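Local coordinates for extracellular protein containing a SCP domain (Bacillus anthracis, PDB 4IFA) that is of unknown function but is an extracellular SCP-domain protein of the CAP family, possibly tied to virulence and regarded as a vaccine candidate, at residues Q222-L227 / K330-N335; E123-K128 / A166-D171; G179-D184 / G298-Q303. One frame throughout, in Å; residues are numbered along the deposited sequence. Where two conformers were deposited one is given.

Interaction 1 (Q222-L227 / K330-N335)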
loop_
_atom_site.group_PDB
_atom_site.type_symbol
_atom_site.label_atom_id
_atom_site.label_comp_id
_atom_site.label_asym_id
_atom_site.label_seq_id
_atom_site.Cartn_x
_atom_site.Cartn_y
_atom_site.Cartn_z
ATOM N N GLN A 222 2.594 -9.927 -1.016
ATOM C CA GLN A 222 1.781 -10.251 0.161
ATOM C C GLN A 222 1.065 -9.017 0.705
ATOM O O GLN A 222 -0.080 -9.089 1.115
ATOM C CB GLN A 222 2.606 -10.913 1.260
ATOM C CG GLN A 222 1.725 -11.337 2.419
ATOM C CD GLN A 222 0.771 -12.448 2.071
ATOM O OE1 GLN A 222 1.100 -13.345 1.292
ATOM N NE2 GLN A 222 -0.408 -12.416 2.674
ATOM N N GLN A 223 1.715 -7.872 0.690
ATOM C CA GLN A 223 1.039 -6.626 1.145
ATOM C C GLN A 223 -0.171 -6.344 0.253
ATOM O O GLN A 223 -1.253 -6.038 0.749
ATOM C CB GLN A 223 1.981 -5.435 1.177
ATOM C CG GLN A 223 3.100 -5.594 2.190
ATOM C CD GLN A 223 4.075 -4.494 2.128
ATOM O OE1 GLN A 223 3.814 -3.386 1.691
ATOM N NE2 GLN A 223 5.259 -4.784 2.654
ATOM N N ILE A 224 -0.011 -6.439 -1.067
ATOM C CA ILE A 224 -1.159 -6.211 -1.934
ATOM C C ILE A 224 -2.264 -7.203 -1.588
ATOM O O ILE A 224 -3.456 -6.843 -1.594
ATOM C CB ILE A 224 -0.771 -6.286 -3.443
ATOM C CG1 ILE A 224 0.031 -5.048 -3.825
ATOM C CG2 ILE A 224 -2.038 -6.434 -4.335
ATOM C CD1 ILE A 224 0.737 -5.162 -5.211
ATOM N N PHE A 225 -1.934 -8.469 -1.417
ATOM C CA PHE A 225 -2.936 -9.467 -1.043
ATOM C C PHE A 225 -3.721 -9.123 0.216
ATOM O O PHE A 225 -4.955 -9.039 0.200
ATOM C CB PHE A 225 -2.301 -10.851 -0.950
ATOM C CG PHE A 225 -3.222 -11.901 -0.451
ATOM C CD1 PHE A 225 -4.180 -12.495 -1.298
ATOM C CD2 PHE A 225 -3.180 -12.315 0.863
ATOM C CE1 PHE A 225 -5.054 -13.470 -0.817
ATOM C CE2 PHE A 225 -4.058 -13.291 1.331
ATOM C CZ PHE A 225 -4.984 -13.870 0.485
ATOM N N ASP A 226 -3.014 -8.883 1.298
ATOM C CA ASP A 226 -3.688 -8.563 2.553
ATOM C C ASP A 226 -4.498 -7.269 2.458
ATOM O O ASP A 226 -5.614 -7.190 2.988
ATOM C CB ASP A 226 -2.671 -8.420 3.681
ATOM C CG ASP A 226 -2.092 -9.717 4.132
ATOM O OD1 ASP A 226 -2.744 -10.769 4.012
ATOM O OD2 ASP A 226 -0.952 -9.712 4.696
ATOM N N LEU A 227 -3.946 -6.244 1.803
ATOM C CA LEU A 227 -4.620 -4.963 1.734
ATOM C C LEU A 227 -5.826 -5.053 0.798
ATOM O O LEU A 227 -6.773 -4.299 0.954
ATOM C CB LEU A 227 -3.606 -3.877 1.331
ATOM C CG LEU A 227 -2.493 -3.627 2.335
ATOM C CD1 LEU A 227 -1.423 -2.704 1.692
ATOM C CD2 LEU A 227 -3.103 -2.988 3.583
ATOM N N LYS A 330 9.055 -2.767 -10.509
ATOM C CA LYS A 330 7.863 -1.959 -10.247
ATOM C C LYS A 330 6.718 -2.245 -11.194
ATOM O O LYS A 330 5.979 -1.350 -11.550
ATOM C CB LYS A 330 8.219 -0.452 -10.163
ATOM C CG LYS A 330 9.180 -0.165 -8.981
ATOM C CD LYS A 330 9.418 1.309 -8.826
ATOM C CE LYS A 330 10.406 1.573 -7.712
ATOM N NZ LYS A 330 10.864 3.000 -7.725
ATOM N N PHE A 331 6.566 -3.527 -11.586
ATOM C CA PHE A 331 5.432 -3.994 -12.366
ATOM C C PHE A 331 4.654 -4.905 -11.424
ATOM O O PHE A 331 5.207 -5.864 -10.878
ATOM C CB PHE A 331 5.895 -4.728 -13.655
ATOM C CG PHE A 331 6.388 -3.805 -14.729
ATOM C CD1 PHE A 331 5.586 -3.487 -15.828
ATOM C CD2 PHE A 331 7.608 -3.163 -14.584
ATOM C CE1 PHE A 331 6.024 -2.585 -16.759
ATOM C CE2 PHE A 331 8.053 -2.273 -15.544
ATOM C CZ PHE A 331 7.232 -1.988 -16.603
ATOM N N TYR A 332 3.382 -4.584 -11.258
ATOM C CA TYR A 332 2.491 -5.233 -10.309
ATOM C C TYR A 332 1.279 -5.791 -11.002
ATOM O O TYR A 332 0.602 -5.086 -11.766
ATOM C CB TYR A 332 1.976 -4.179 -9.293
ATOM C CG TYR A 332 3.052 -3.301 -8.661
ATOM C CD1 TYR A 332 3.624 -3.634 -7.429
ATOM C CD2 TYR A 332 3.465 -2.130 -9.265
ATOM C CE1 TYR A 332 4.568 -2.848 -6.833
ATOM C CE2 TYR A 332 4.447 -1.328 -8.661
ATOM C CZ TYR A 332 4.986 -1.684 -7.450
ATOM O OH TYR A 332 5.956 -0.906 -6.855
ATOM N N THR A 333 1.015 -7.093 -10.791
ATOM C CA THR A 333 -0.117 -7.758 -11.407
ATOM C C THR A 333 -0.937 -8.540 -10.397
ATOM O O THR A 333 -0.402 -9.359 -9.663
ATOM C CB THR A 333 0.375 -8.762 -12.492
ATOM O OG1 THR A 333 1.089 -8.062 -13.521
ATOM C CG2 THR A 333 -0.754 -9.532 -13.154
ATOM N N GLN A 334 -2.241 -8.279 -10.394
ATOM C CA GLN A 334 -3.214 -9.103 -9.674
ATOM C C GLN A 334 -3.910 -9.984 -10.684
ATOM O O GLN A 334 -4.441 -9.473 -11.687
ATOM C CB GLN A 334 -4.294 -8.249 -9.009
ATOM C CG GLN A 334 -3.854 -7.438 -7.817
ATOM C CD GLN A 334 -4.965 -6.556 -7.267
ATOM O OE1 GLN A 334 -5.686 -5.894 -8.020
ATOM N NE2 GLN A 334 -5.134 -6.553 -5.932
ATOM N N ASN A 335 -3.985 -11.285 -10.391
ATOM C CA ASN A 335 -4.813 -12.208 -11.157
ATOM C C ASN A 335 -5.841 -12.800 -10.187
ATOM O O ASN A 335 -5.520 -13.497 -9.219
ATOM C CB ASN A 335 -4.013 -13.282 -11.898
ATOM C CG ASN A 335 -3.301 -12.762 -13.137
ATOM O OD1 ASN A 335 -3.461 -11.577 -13.571
ATOM N ND2 ASN A 335 -2.494 -13.631 -13.722
#
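Ile224 is turned so that its CG1 branch stands anti to the carbonyl carbon (chi1 -72°), and its extended chi2 of 167° sends CD1 on toward Tyr332 while leaving CG2 for Gln334. The two branches of one side chain therefore serve two residues of the strand. Tyr332 and Gln334, two positions apart, project from the same face of the strand, whereas Thr333 between them points away from the helix. Ile224 CD1 lies 3.9 Å from Tyr332 CD1, a van der Waals distance, and the two side chains cross at about a right angle. The methyl approaches the ring obliquely, near its CD1 corner and well short of the hydroxyl. That hydroxyl is hydrogen-bonded to the backbone oxygen of His295.

The second branch meets an amide. Ile224 CG2 is 3.5 Å from Gln334 NE2 and 4.1 Å from Gln334 CG, so it rests against both the polar end and the aliphatic stem. The chain of Gln334 is extended beyond CG, which brings its end closer to the helix than its first bond would suggest. Gln334 OE1 is turned from the methyl, 5.2 Å from Ile224 CG2, and accepts a hydrogen bond from Asn290 ND2. Ile224 also touches Val325 of strand 322-328, the neighbour of strand 331-338, so helix 210-234 lies against the central sheet as in the alpha-beta-alpha sandwich of the CAP family. Phe331 and Thr333 on the other strand face meet helix 244-260, the opposite layer.

All three touching residues are buried, and the contact is van der Waals packing with burial of apolar surface. Tyr332 OH and Gln334 OE1 are each held by a residue outside both segments, which probably fixes the rotation of the ring and the amide; a ring carbon and the NE2 end with its stem are what meet the isoleucine.

Interaction 2 (E123-K128 / A166-D171)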
loop_
_atom_site.group_PDB
_atom_site.type_symbol
_atom_site.label_atom_id
_atom_site.label_comp_id
_atom_site.label_asym_id
_atom_site.label_seq_id
_atom_site.Cartn_x
_atom_site.Cartn_y
_atom_site.Cartn_z
ATOM N N GLU A 123 -13.991 16.014 3.169
ATOM C CA GLU A 123 -14.321 17.409 3.537
ATOM C C GLU A 123 -13.969 17.678 5.009
ATOM O O GLU A 123 -13.610 18.802 5.357
ATOM C CB GLU A 123 -15.763 17.793 3.129
ATOM C CG GLU A 123 -16.826 17.047 3.830
ATOM C CD GLU A 123 -18.235 17.385 3.390
ATOM O OE1 GLU A 123 -19.141 17.100 4.206
ATOM O OE2 GLU A 123 -18.456 17.950 2.298
ATOM N N ASP A 124 -14.155 16.694 5.869
ATOM C CA ASP A 124 -13.834 16.866 7.295
ATOM C C ASP A 124 -12.347 16.794 7.567
ATOM O O ASP A 124 -11.834 17.554 8.403
ATOM C CB ASP A 124 -14.561 15.818 8.118
ATOM C CG ASP A 124 -16.070 15.966 8.027
ATOM O OD1 ASP A 124 -16.592 17.108 8.036
ATOM O OD2 ASP A 124 -16.793 14.954 7.952
ATOM N N VAL A 125 -11.623 15.957 6.830
ATOM C CA VAL A 125 -10.174 15.875 6.954
ATOM C C VAL A 125 -9.549 17.220 6.544
ATOM O O VAL A 125 -8.710 17.745 7.248
ATOM C CB VAL A 125 -9.613 14.737 6.103
ATOM C CG1 VAL A 125 -8.083 14.795 5.999
ATOM C CG2 VAL A 125 -10.088 13.388 6.633
ATOM N N TYR A 126 -10.013 17.799 5.427
ATOM C CA TYR A 126 -9.440 19.024 4.894
ATOM C C TYR A 126 -9.640 20.169 5.822
ATOM O O TYR A 126 -8.702 20.884 6.111
ATOM C CB TYR A 126 -10.094 19.375 3.544
ATOM C CG TYR A 126 -9.464 20.569 2.851
ATOM C CD1 TYR A 126 -8.573 20.416 1.798
ATOM C CD2 TYR A 126 -9.779 21.849 3.242
ATOM C CE1 TYR A 126 -8.011 21.532 1.176
ATOM C CE2 TYR A 126 -9.212 22.954 2.645
ATOM C CZ TYR A 126 -8.314 22.783 1.623
ATOM O OH TYR A 126 -7.803 23.944 1.037
ATOM N N LYS A 127 -10.876 20.298 6.289
ATOM C CA LYS A 127 -11.293 21.446 7.075
ATOM C C LYS A 127 -10.446 21.644 8.294
ATOM O O LYS A 127 -10.176 22.793 8.683
ATOM C CB LYS A 127 -12.740 21.254 7.507
ATOM C CG LYS A 127 -13.431 22.518 7.923
ATOM C CD LYS A 127 -14.848 22.223 8.345
ATOM C CE LYS A 127 -15.698 21.682 7.208
ATOM N NZ LYS A 127 -17.090 21.450 7.653
ATOM N N LYS A 128 -10.026 20.550 8.922
ATOM C CA LYS A 128 -9.282 20.673 10.171
ATOM C C LYS A 128 -7.830 21.104 9.928
ATOM O O LYS A 128 -7.188 21.654 10.835
ATOM C CB LYS A 128 -9.435 19.402 11.081
ATOM C CG LYS A 128 -8.703 18.175 10.656
ATOM C CD LYS A 128 -9.029 16.925 11.525
ATOM C CE LYS A 128 -10.445 16.355 11.287
ATOM N NZ LYS A 128 -10.895 15.164 12.113
ATOM N N ALA A 166 2.460 12.937 6.860
ATOM C CA ALA A 166 1.415 11.915 6.756
ATOM C C ALA A 166 0.811 12.024 5.375
ATOM O O ALA A 166 0.317 13.072 5.001
ATOM C CB ALA A 166 0.307 12.087 7.800
ATOM N N GLN A 167 0.876 10.950 4.611
ATOM C CA GLN A 167 0.221 10.855 3.306
ATOM C C GLN A 167 -1.132 10.202 3.583
ATOM O O GLN A 167 -1.203 9.087 4.107
ATOM C CB GLN A 167 1.044 9.989 2.357
ATOM C CG GLN A 167 0.580 9.875 0.906
ATOM C CD GLN A 167 1.575 9.047 0.056
ATOM O OE1 GLN A 167 2.343 8.229 0.572
ATOM N NE2 GLN A 167 1.511 9.228 -1.250
ATOM N N LEU A 168 -2.196 10.886 3.194
ATOM C CA LEU A 168 -3.570 10.483 3.531
ATOM C C LEU A 168 -4.212 9.874 2.302
ATOM O O LEU A 168 -4.593 10.587 1.382
ATOM C CB LEU A 168 -4.368 11.685 4.048
ATOM C CG LEU A 168 -3.740 12.485 5.202
ATOM C CD1 LEU A 168 -4.620 13.711 5.523
ATOM C CD2 LEU A 168 -3.561 11.625 6.425
ATOM N N TYR A 169 -4.346 8.549 2.299
ATOM C CA TYR A 169 -4.884 7.853 1.144
ATOM C C TYR A 169 -6.406 7.792 1.220
ATOM O O TYR A 169 -6.982 7.263 2.178
ATOM C CB TYR A 169 -4.316 6.442 1.041
ATOM C CG TYR A 169 -2.906 6.317 0.500
ATOM C CD1 TYR A 169 -2.634 6.585 -0.837
ATOM C CD2 TYR A 169 -1.853 5.844 1.288
ATOM C CE1 TYR A 169 -1.388 6.425 -1.375
ATOM C CE2 TYR A 169 -0.595 5.658 0.740
ATOM C CZ TYR A 169 -0.371 5.953 -0.573
ATOM O OH TYR A 169 0.856 5.717 -1.179
ATOM N N PHE A 170 -7.050 8.323 0.180
ATOM C CA PHE A 170 -8.512 8.319 0.059
ATOM C C PHE A 170 -8.986 7.400 -1.071
ATOM O O PHE A 170 -8.287 7.201 -2.060
ATOM C CB PHE A 170 -9.021 9.721 -0.251
ATOM C CG PHE A 170 -8.986 10.640 0.910
ATOM C CD1 PHE A 170 -10.066 10.723 1.774
ATOM C CD2 PHE A 170 -7.853 11.382 1.194
ATOM C CE1 PHE A 170 -10.016 11.556 2.916
ATOM C CE2 PHE A 170 -7.803 12.196 2.305
ATOM C CZ PHE A 170 -8.870 12.273 3.164
ATOM N N ASP A 171 -10.198 6.895 -0.893
ATOM C CA ASP A 171 -10.997 6.336 -1.960
ATOM C C ASP A 171 -11.823 7.521 -2.450
ATOM O O ASP A 171 -12.726 7.975 -1.745
ATOM C CB ASP A 171 -11.892 5.242 -1.375
ATOM C CG ASP A 171 -12.825 4.651 -2.403
ATOM O OD1 ASP A 171 -13.243 5.364 -3.348
ATOM O OD2 ASP A 171 -13.093 3.427 -2.308
#
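Val125 meets Phe170 and Leu168 with both of its methyls, and this trio makes up nearly all of the 107 Å² buried between helix and strand. The contact is plain packing of a short helix on its antiparallel sheet within the CAP-associated N-terminal region. Val125 contributes about half of the area, Phe170 most of the remainder and Leu168 the smallest share. The helix and strand backbones stay well apart, the nearest alpha carbons being Val125 CA and Leu168 CA at 9.2 Å, and the side chains fill the gap.

The valine meets the phenylalanine at the rim of the ring. Val125 CG2 is 3.8 Å from Phe170 CZ and 4.1 Å from Phe170 CE1. Val125 CB and CG1 each stand 3.9 Å from the same CZ atom. CB, CG1 and CG2 all lie within about 0.6 Å of the ring plane, so the isopropyl group meets the ring at its CZ-CE1 edge, not over a face. The valine and the phenylalanine come from opposite directions. With Val125 CG1 anti to the backbone N (chi1 169°), that methyl is also placed against Leu168: CG1 to Leu168 CD1 is 3.7 Å, and these two side chains slide past one another. Leu168 and Phe170 have similar first torsions, with CG anti to the carbonyl carbon, and as alternate strand residues both turn toward the helix, on the same side of the strand.

Leu177 of strand 176-183 touches both Leu168 and Phe170, and Tyr122, at the start of the same short helix, meets the Phe170 ring edge-to-face. Helix 122-128 thus covers one side of the seven-stranded antiparallel sheet near its 158-161 border, while Tyr169, pointing the other way from strand 164-171, packs on helix 298-306 across the sheet.

Interaction 3 (G179-D184 / G298-Q303)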
loop_
_atom_site.group_PDB
_atom_site.type_symbol
_atom_site.label_atom_id
_atom_site.label_comp_id
_atom_site.label_asym_id
_atom_site.label_seq_id
_atom_site.Cartn_x
_atom_site.Cartn_y
_atom_site.Cartn_z
ATOM N N GLY A 179 -6.320 4.886 4.264
ATOM C CA GLY A 179 -4.978 4.537 4.799
ATOM C C GLY A 179 -4.187 5.763 5.123
ATOM O O GLY A 179 -4.509 6.854 4.639
ATOM N N VAL A 180 -3.159 5.598 5.980
ATOM C CA VAL A 180 -2.284 6.719 6.325
ATOM C C VAL A 180 -0.850 6.186 6.258
ATOM O O VAL A 180 -0.526 5.197 6.915
ATOM C CB VAL A 180 -2.546 7.260 7.743
ATOM C CG1 VAL A 180 -1.570 8.371 8.092
ATOM C CG2 VAL A 180 -4.007 7.782 7.859
ATOM N N ARG A 181 -0.012 6.860 5.462
ATOM C CA ARG A 181 1.414 6.546 5.391
ATOM C C ARG A 181 2.206 7.650 6.052
ATOM O O ARG A 181 2.345 8.718 5.501
ATOM C CB ARG A 181 1.889 6.318 3.938
ATOM C CG ARG A 181 3.307 5.804 3.855
ATOM C CD ARG A 181 3.914 6.076 2.495
ATOM N NE ARG A 181 3.268 5.426 1.351
ATOM C CZ ARG A 181 3.612 4.266 0.792
ATOM N NH1 ARG A 181 4.543 3.507 1.299
ATOM N NH2 ARG A 181 2.970 3.845 -0.293
ATOM N N TYR A 182 2.783 7.373 7.228
ATOM C CA TYR A 182 3.625 8.312 7.910
ATOM C C TYR A 182 5.047 8.135 7.383
ATOM O O TYR A 182 5.468 7.002 7.159
ATOM C CB TYR A 182 3.663 8.025 9.403
ATOM C CG TYR A 182 2.307 8.187 10.076
ATOM C CD1 TYR A 182 1.723 9.429 10.191
ATOM C CD2 TYR A 182 1.642 7.103 10.643
ATOM C CE1 TYR A 182 0.477 9.596 10.815
ATOM C CE2 TYR A 182 0.441 7.255 11.282
ATOM C CZ TYR A 182 -0.140 8.496 11.394
ATOM O OH TYR A 182 -1.358 8.627 12.034
HETATM N N MSE A 183 5.729 9.250 7.158
HETATM C CA MSE A 183 7.115 9.218 6.675
HETATM C C MSE A 183 7.946 10.311 7.267
HETATM O O MSE A 183 7.469 11.430 7.397
HETATM C CB MSE A 183 7.122 9.447 5.161
HETATM C CG MSE A 183 6.434 8.381 4.338
HETATM SE SE MSE A 183 6.409 8.835 2.387
HETATM C CE MSE A 183 4.930 10.048 2.483
ATOM N N ASP A 184 9.192 10.007 7.628
ATOM C CA ASP A 184 10.142 11.052 8.007
ATOM C C ASP A 184 10.622 11.738 6.695
ATOM O O ASP A 184 10.257 11.319 5.580
ATOM C CB ASP A 184 11.294 10.510 8.908
ATOM C CG ASP A 184 12.192 9.485 8.227
ATOM O OD1 ASP A 184 12.044 9.181 7.021
ATOM O OD2 ASP A 184 13.087 8.966 8.935
ATOM N N GLY A 298 3.812 -1.590 -3.425
ATOM C CA GLY A 298 2.527 -2.268 -3.565
ATOM C C GLY A 298 1.381 -1.481 -2.997
ATOM O O GLY A 298 0.281 -1.474 -3.587
ATOM N N VAL A 299 1.578 -0.852 -1.844
ATOM C CA VAL A 299 0.582 0.027 -1.224
ATOM C C VAL A 299 0.144 1.089 -2.219
ATOM O O VAL A 299 -1.056 1.303 -2.428
ATOM C CB VAL A 299 1.131 0.665 0.067
ATOM C CG1 VAL A 299 0.195 1.793 0.548
ATOM C CG2 VAL A 299 1.324 -0.403 1.142
ATOM N N ALA A 300 1.098 1.739 -2.889
ATOM C CA ALA A 300 0.777 2.776 -3.855
ATOM C C ALA A 300 0.062 2.231 -5.073
ATOM O O ALA A 300 -0.941 2.820 -5.561
ATOM C CB ALA A 300 2.068 3.529 -4.275
ATOM N N ALA A 301 0.503 1.084 -5.580
ATOM C CA ALA A 301 -0.185 0.472 -6.733
ATOM C C ALA A 301 -1.618 0.145 -6.418
ATOM O O ALA A 301 -2.515 0.431 -7.214
ATOM C CB ALA A 301 0.524 -0.810 -7.204
ATOM N N LEU A 302 -1.865 -0.458 -5.269
ATOM C CA LEU A 302 -3.234 -0.846 -4.898
ATOM C C LEU A 302 -4.155 0.399 -4.768
ATOM O O LEU A 302 -5.352 0.365 -5.152
ATOM C CB LEU A 302 -3.235 -1.673 -3.608
ATOM C CG LEU A 302 -4.583 -2.120 -3.092
ATOM C CD1 LEU A 302 -5.288 -2.990 -4.115
ATOM C CD2 LEU A 302 -4.349 -2.895 -1.800
ATOM N N GLN A 303 -3.630 1.504 -4.241
ATOM C CA GLN A 303 -4.424 2.725 -4.117
ATOM C C GLN A 303 -4.740 3.302 -5.494
ATOM O O GLN A 303 -5.781 3.935 -5.685
ATOM C CB GLN A 303 -3.772 3.734 -3.180
ATOM C CG GLN A 303 -3.886 3.308 -1.731
ATOM C CD GLN A 303 -5.331 3.215 -1.289
ATOM O OE1 GLN A 303 -5.803 2.167 -0.814
ATOM N NE2 GLN A 303 -6.057 4.305 -1.457
#
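Arg181 reaches from a strand of the seven-stranded antiparallel sheet in the CAP-associated N-terminal part to Val299 and Ala300 on the opening turn of helix 298-306 in the CAP part, a helix-on-sheet contact between the two halves of the protein. The evidence for a close fit is confined to the arginine tip. NH2 of Arg181 lies 3.6 Å from Val299 CG1 and 3.7 Å from Val299 CB. The valine is neither over the face of the guanidinium nor at its edge but oblique to it. With CG anti to the backbone N (chi1 -172°) the arginine leaves the strand toward the helix, and a bend at chi3 (-63°) swings the guanidinium round to its partners. Arg181 supplies about half of the 102 Å² buried here.

Three side chains outside the two segments hold the guanidinium: NH1 forms a salt bridge with Asp297 OD2, NH2 a hydrogen bond with Tyr169 OH, and NE a weak one with Gln167 OE1. Gripped in this way the group is probably quite rigid, and Asp297 would balance its buried charge.

Between the two segments the other side is looser. Ala300, partly exposed, brings its methyl to the fringe, CB 4.1 Å from Arg181 NH2. Farther along the helix Gln303 points toward the strand, but its side chain comes no nearer than 5.8 Å to any atom of residues 179-184; Gly179, the strand residue facing it, has no side chain. Gln303 packs instead on Tyr169 of strand 164-171.

At the tight end Asp297 spans the joint: while OD2 takes the arginine, OD1 accepts a hydrogen bond from Ala300 N, the same nitrogen that sits 3.8 Å from Arg181 NH2, near the guanidinium plane.

Interaction 3 is the middle member, its centre about 13 Å from that of interaction 1 and about 14 Å from that of interaction 2, while the latter two lie about 24 Å apart and do not touch. Helix 298-306 makes both connections: Leu302 CD2 packs 3.4 Å from Leu227 CB of interaction 1, and Gln303 CG lies 3.6 Å from Tyr169 CD1 of interaction 2. Interactions 2 and 3 also share a sheet, with probable backbone hydrogen bonds from Gln167 N to Arg181 O at 2.8 Å and Tyr169 N to Gly179 O at 2.9 Å. With function unknown, none of the three can be assigned to an active site.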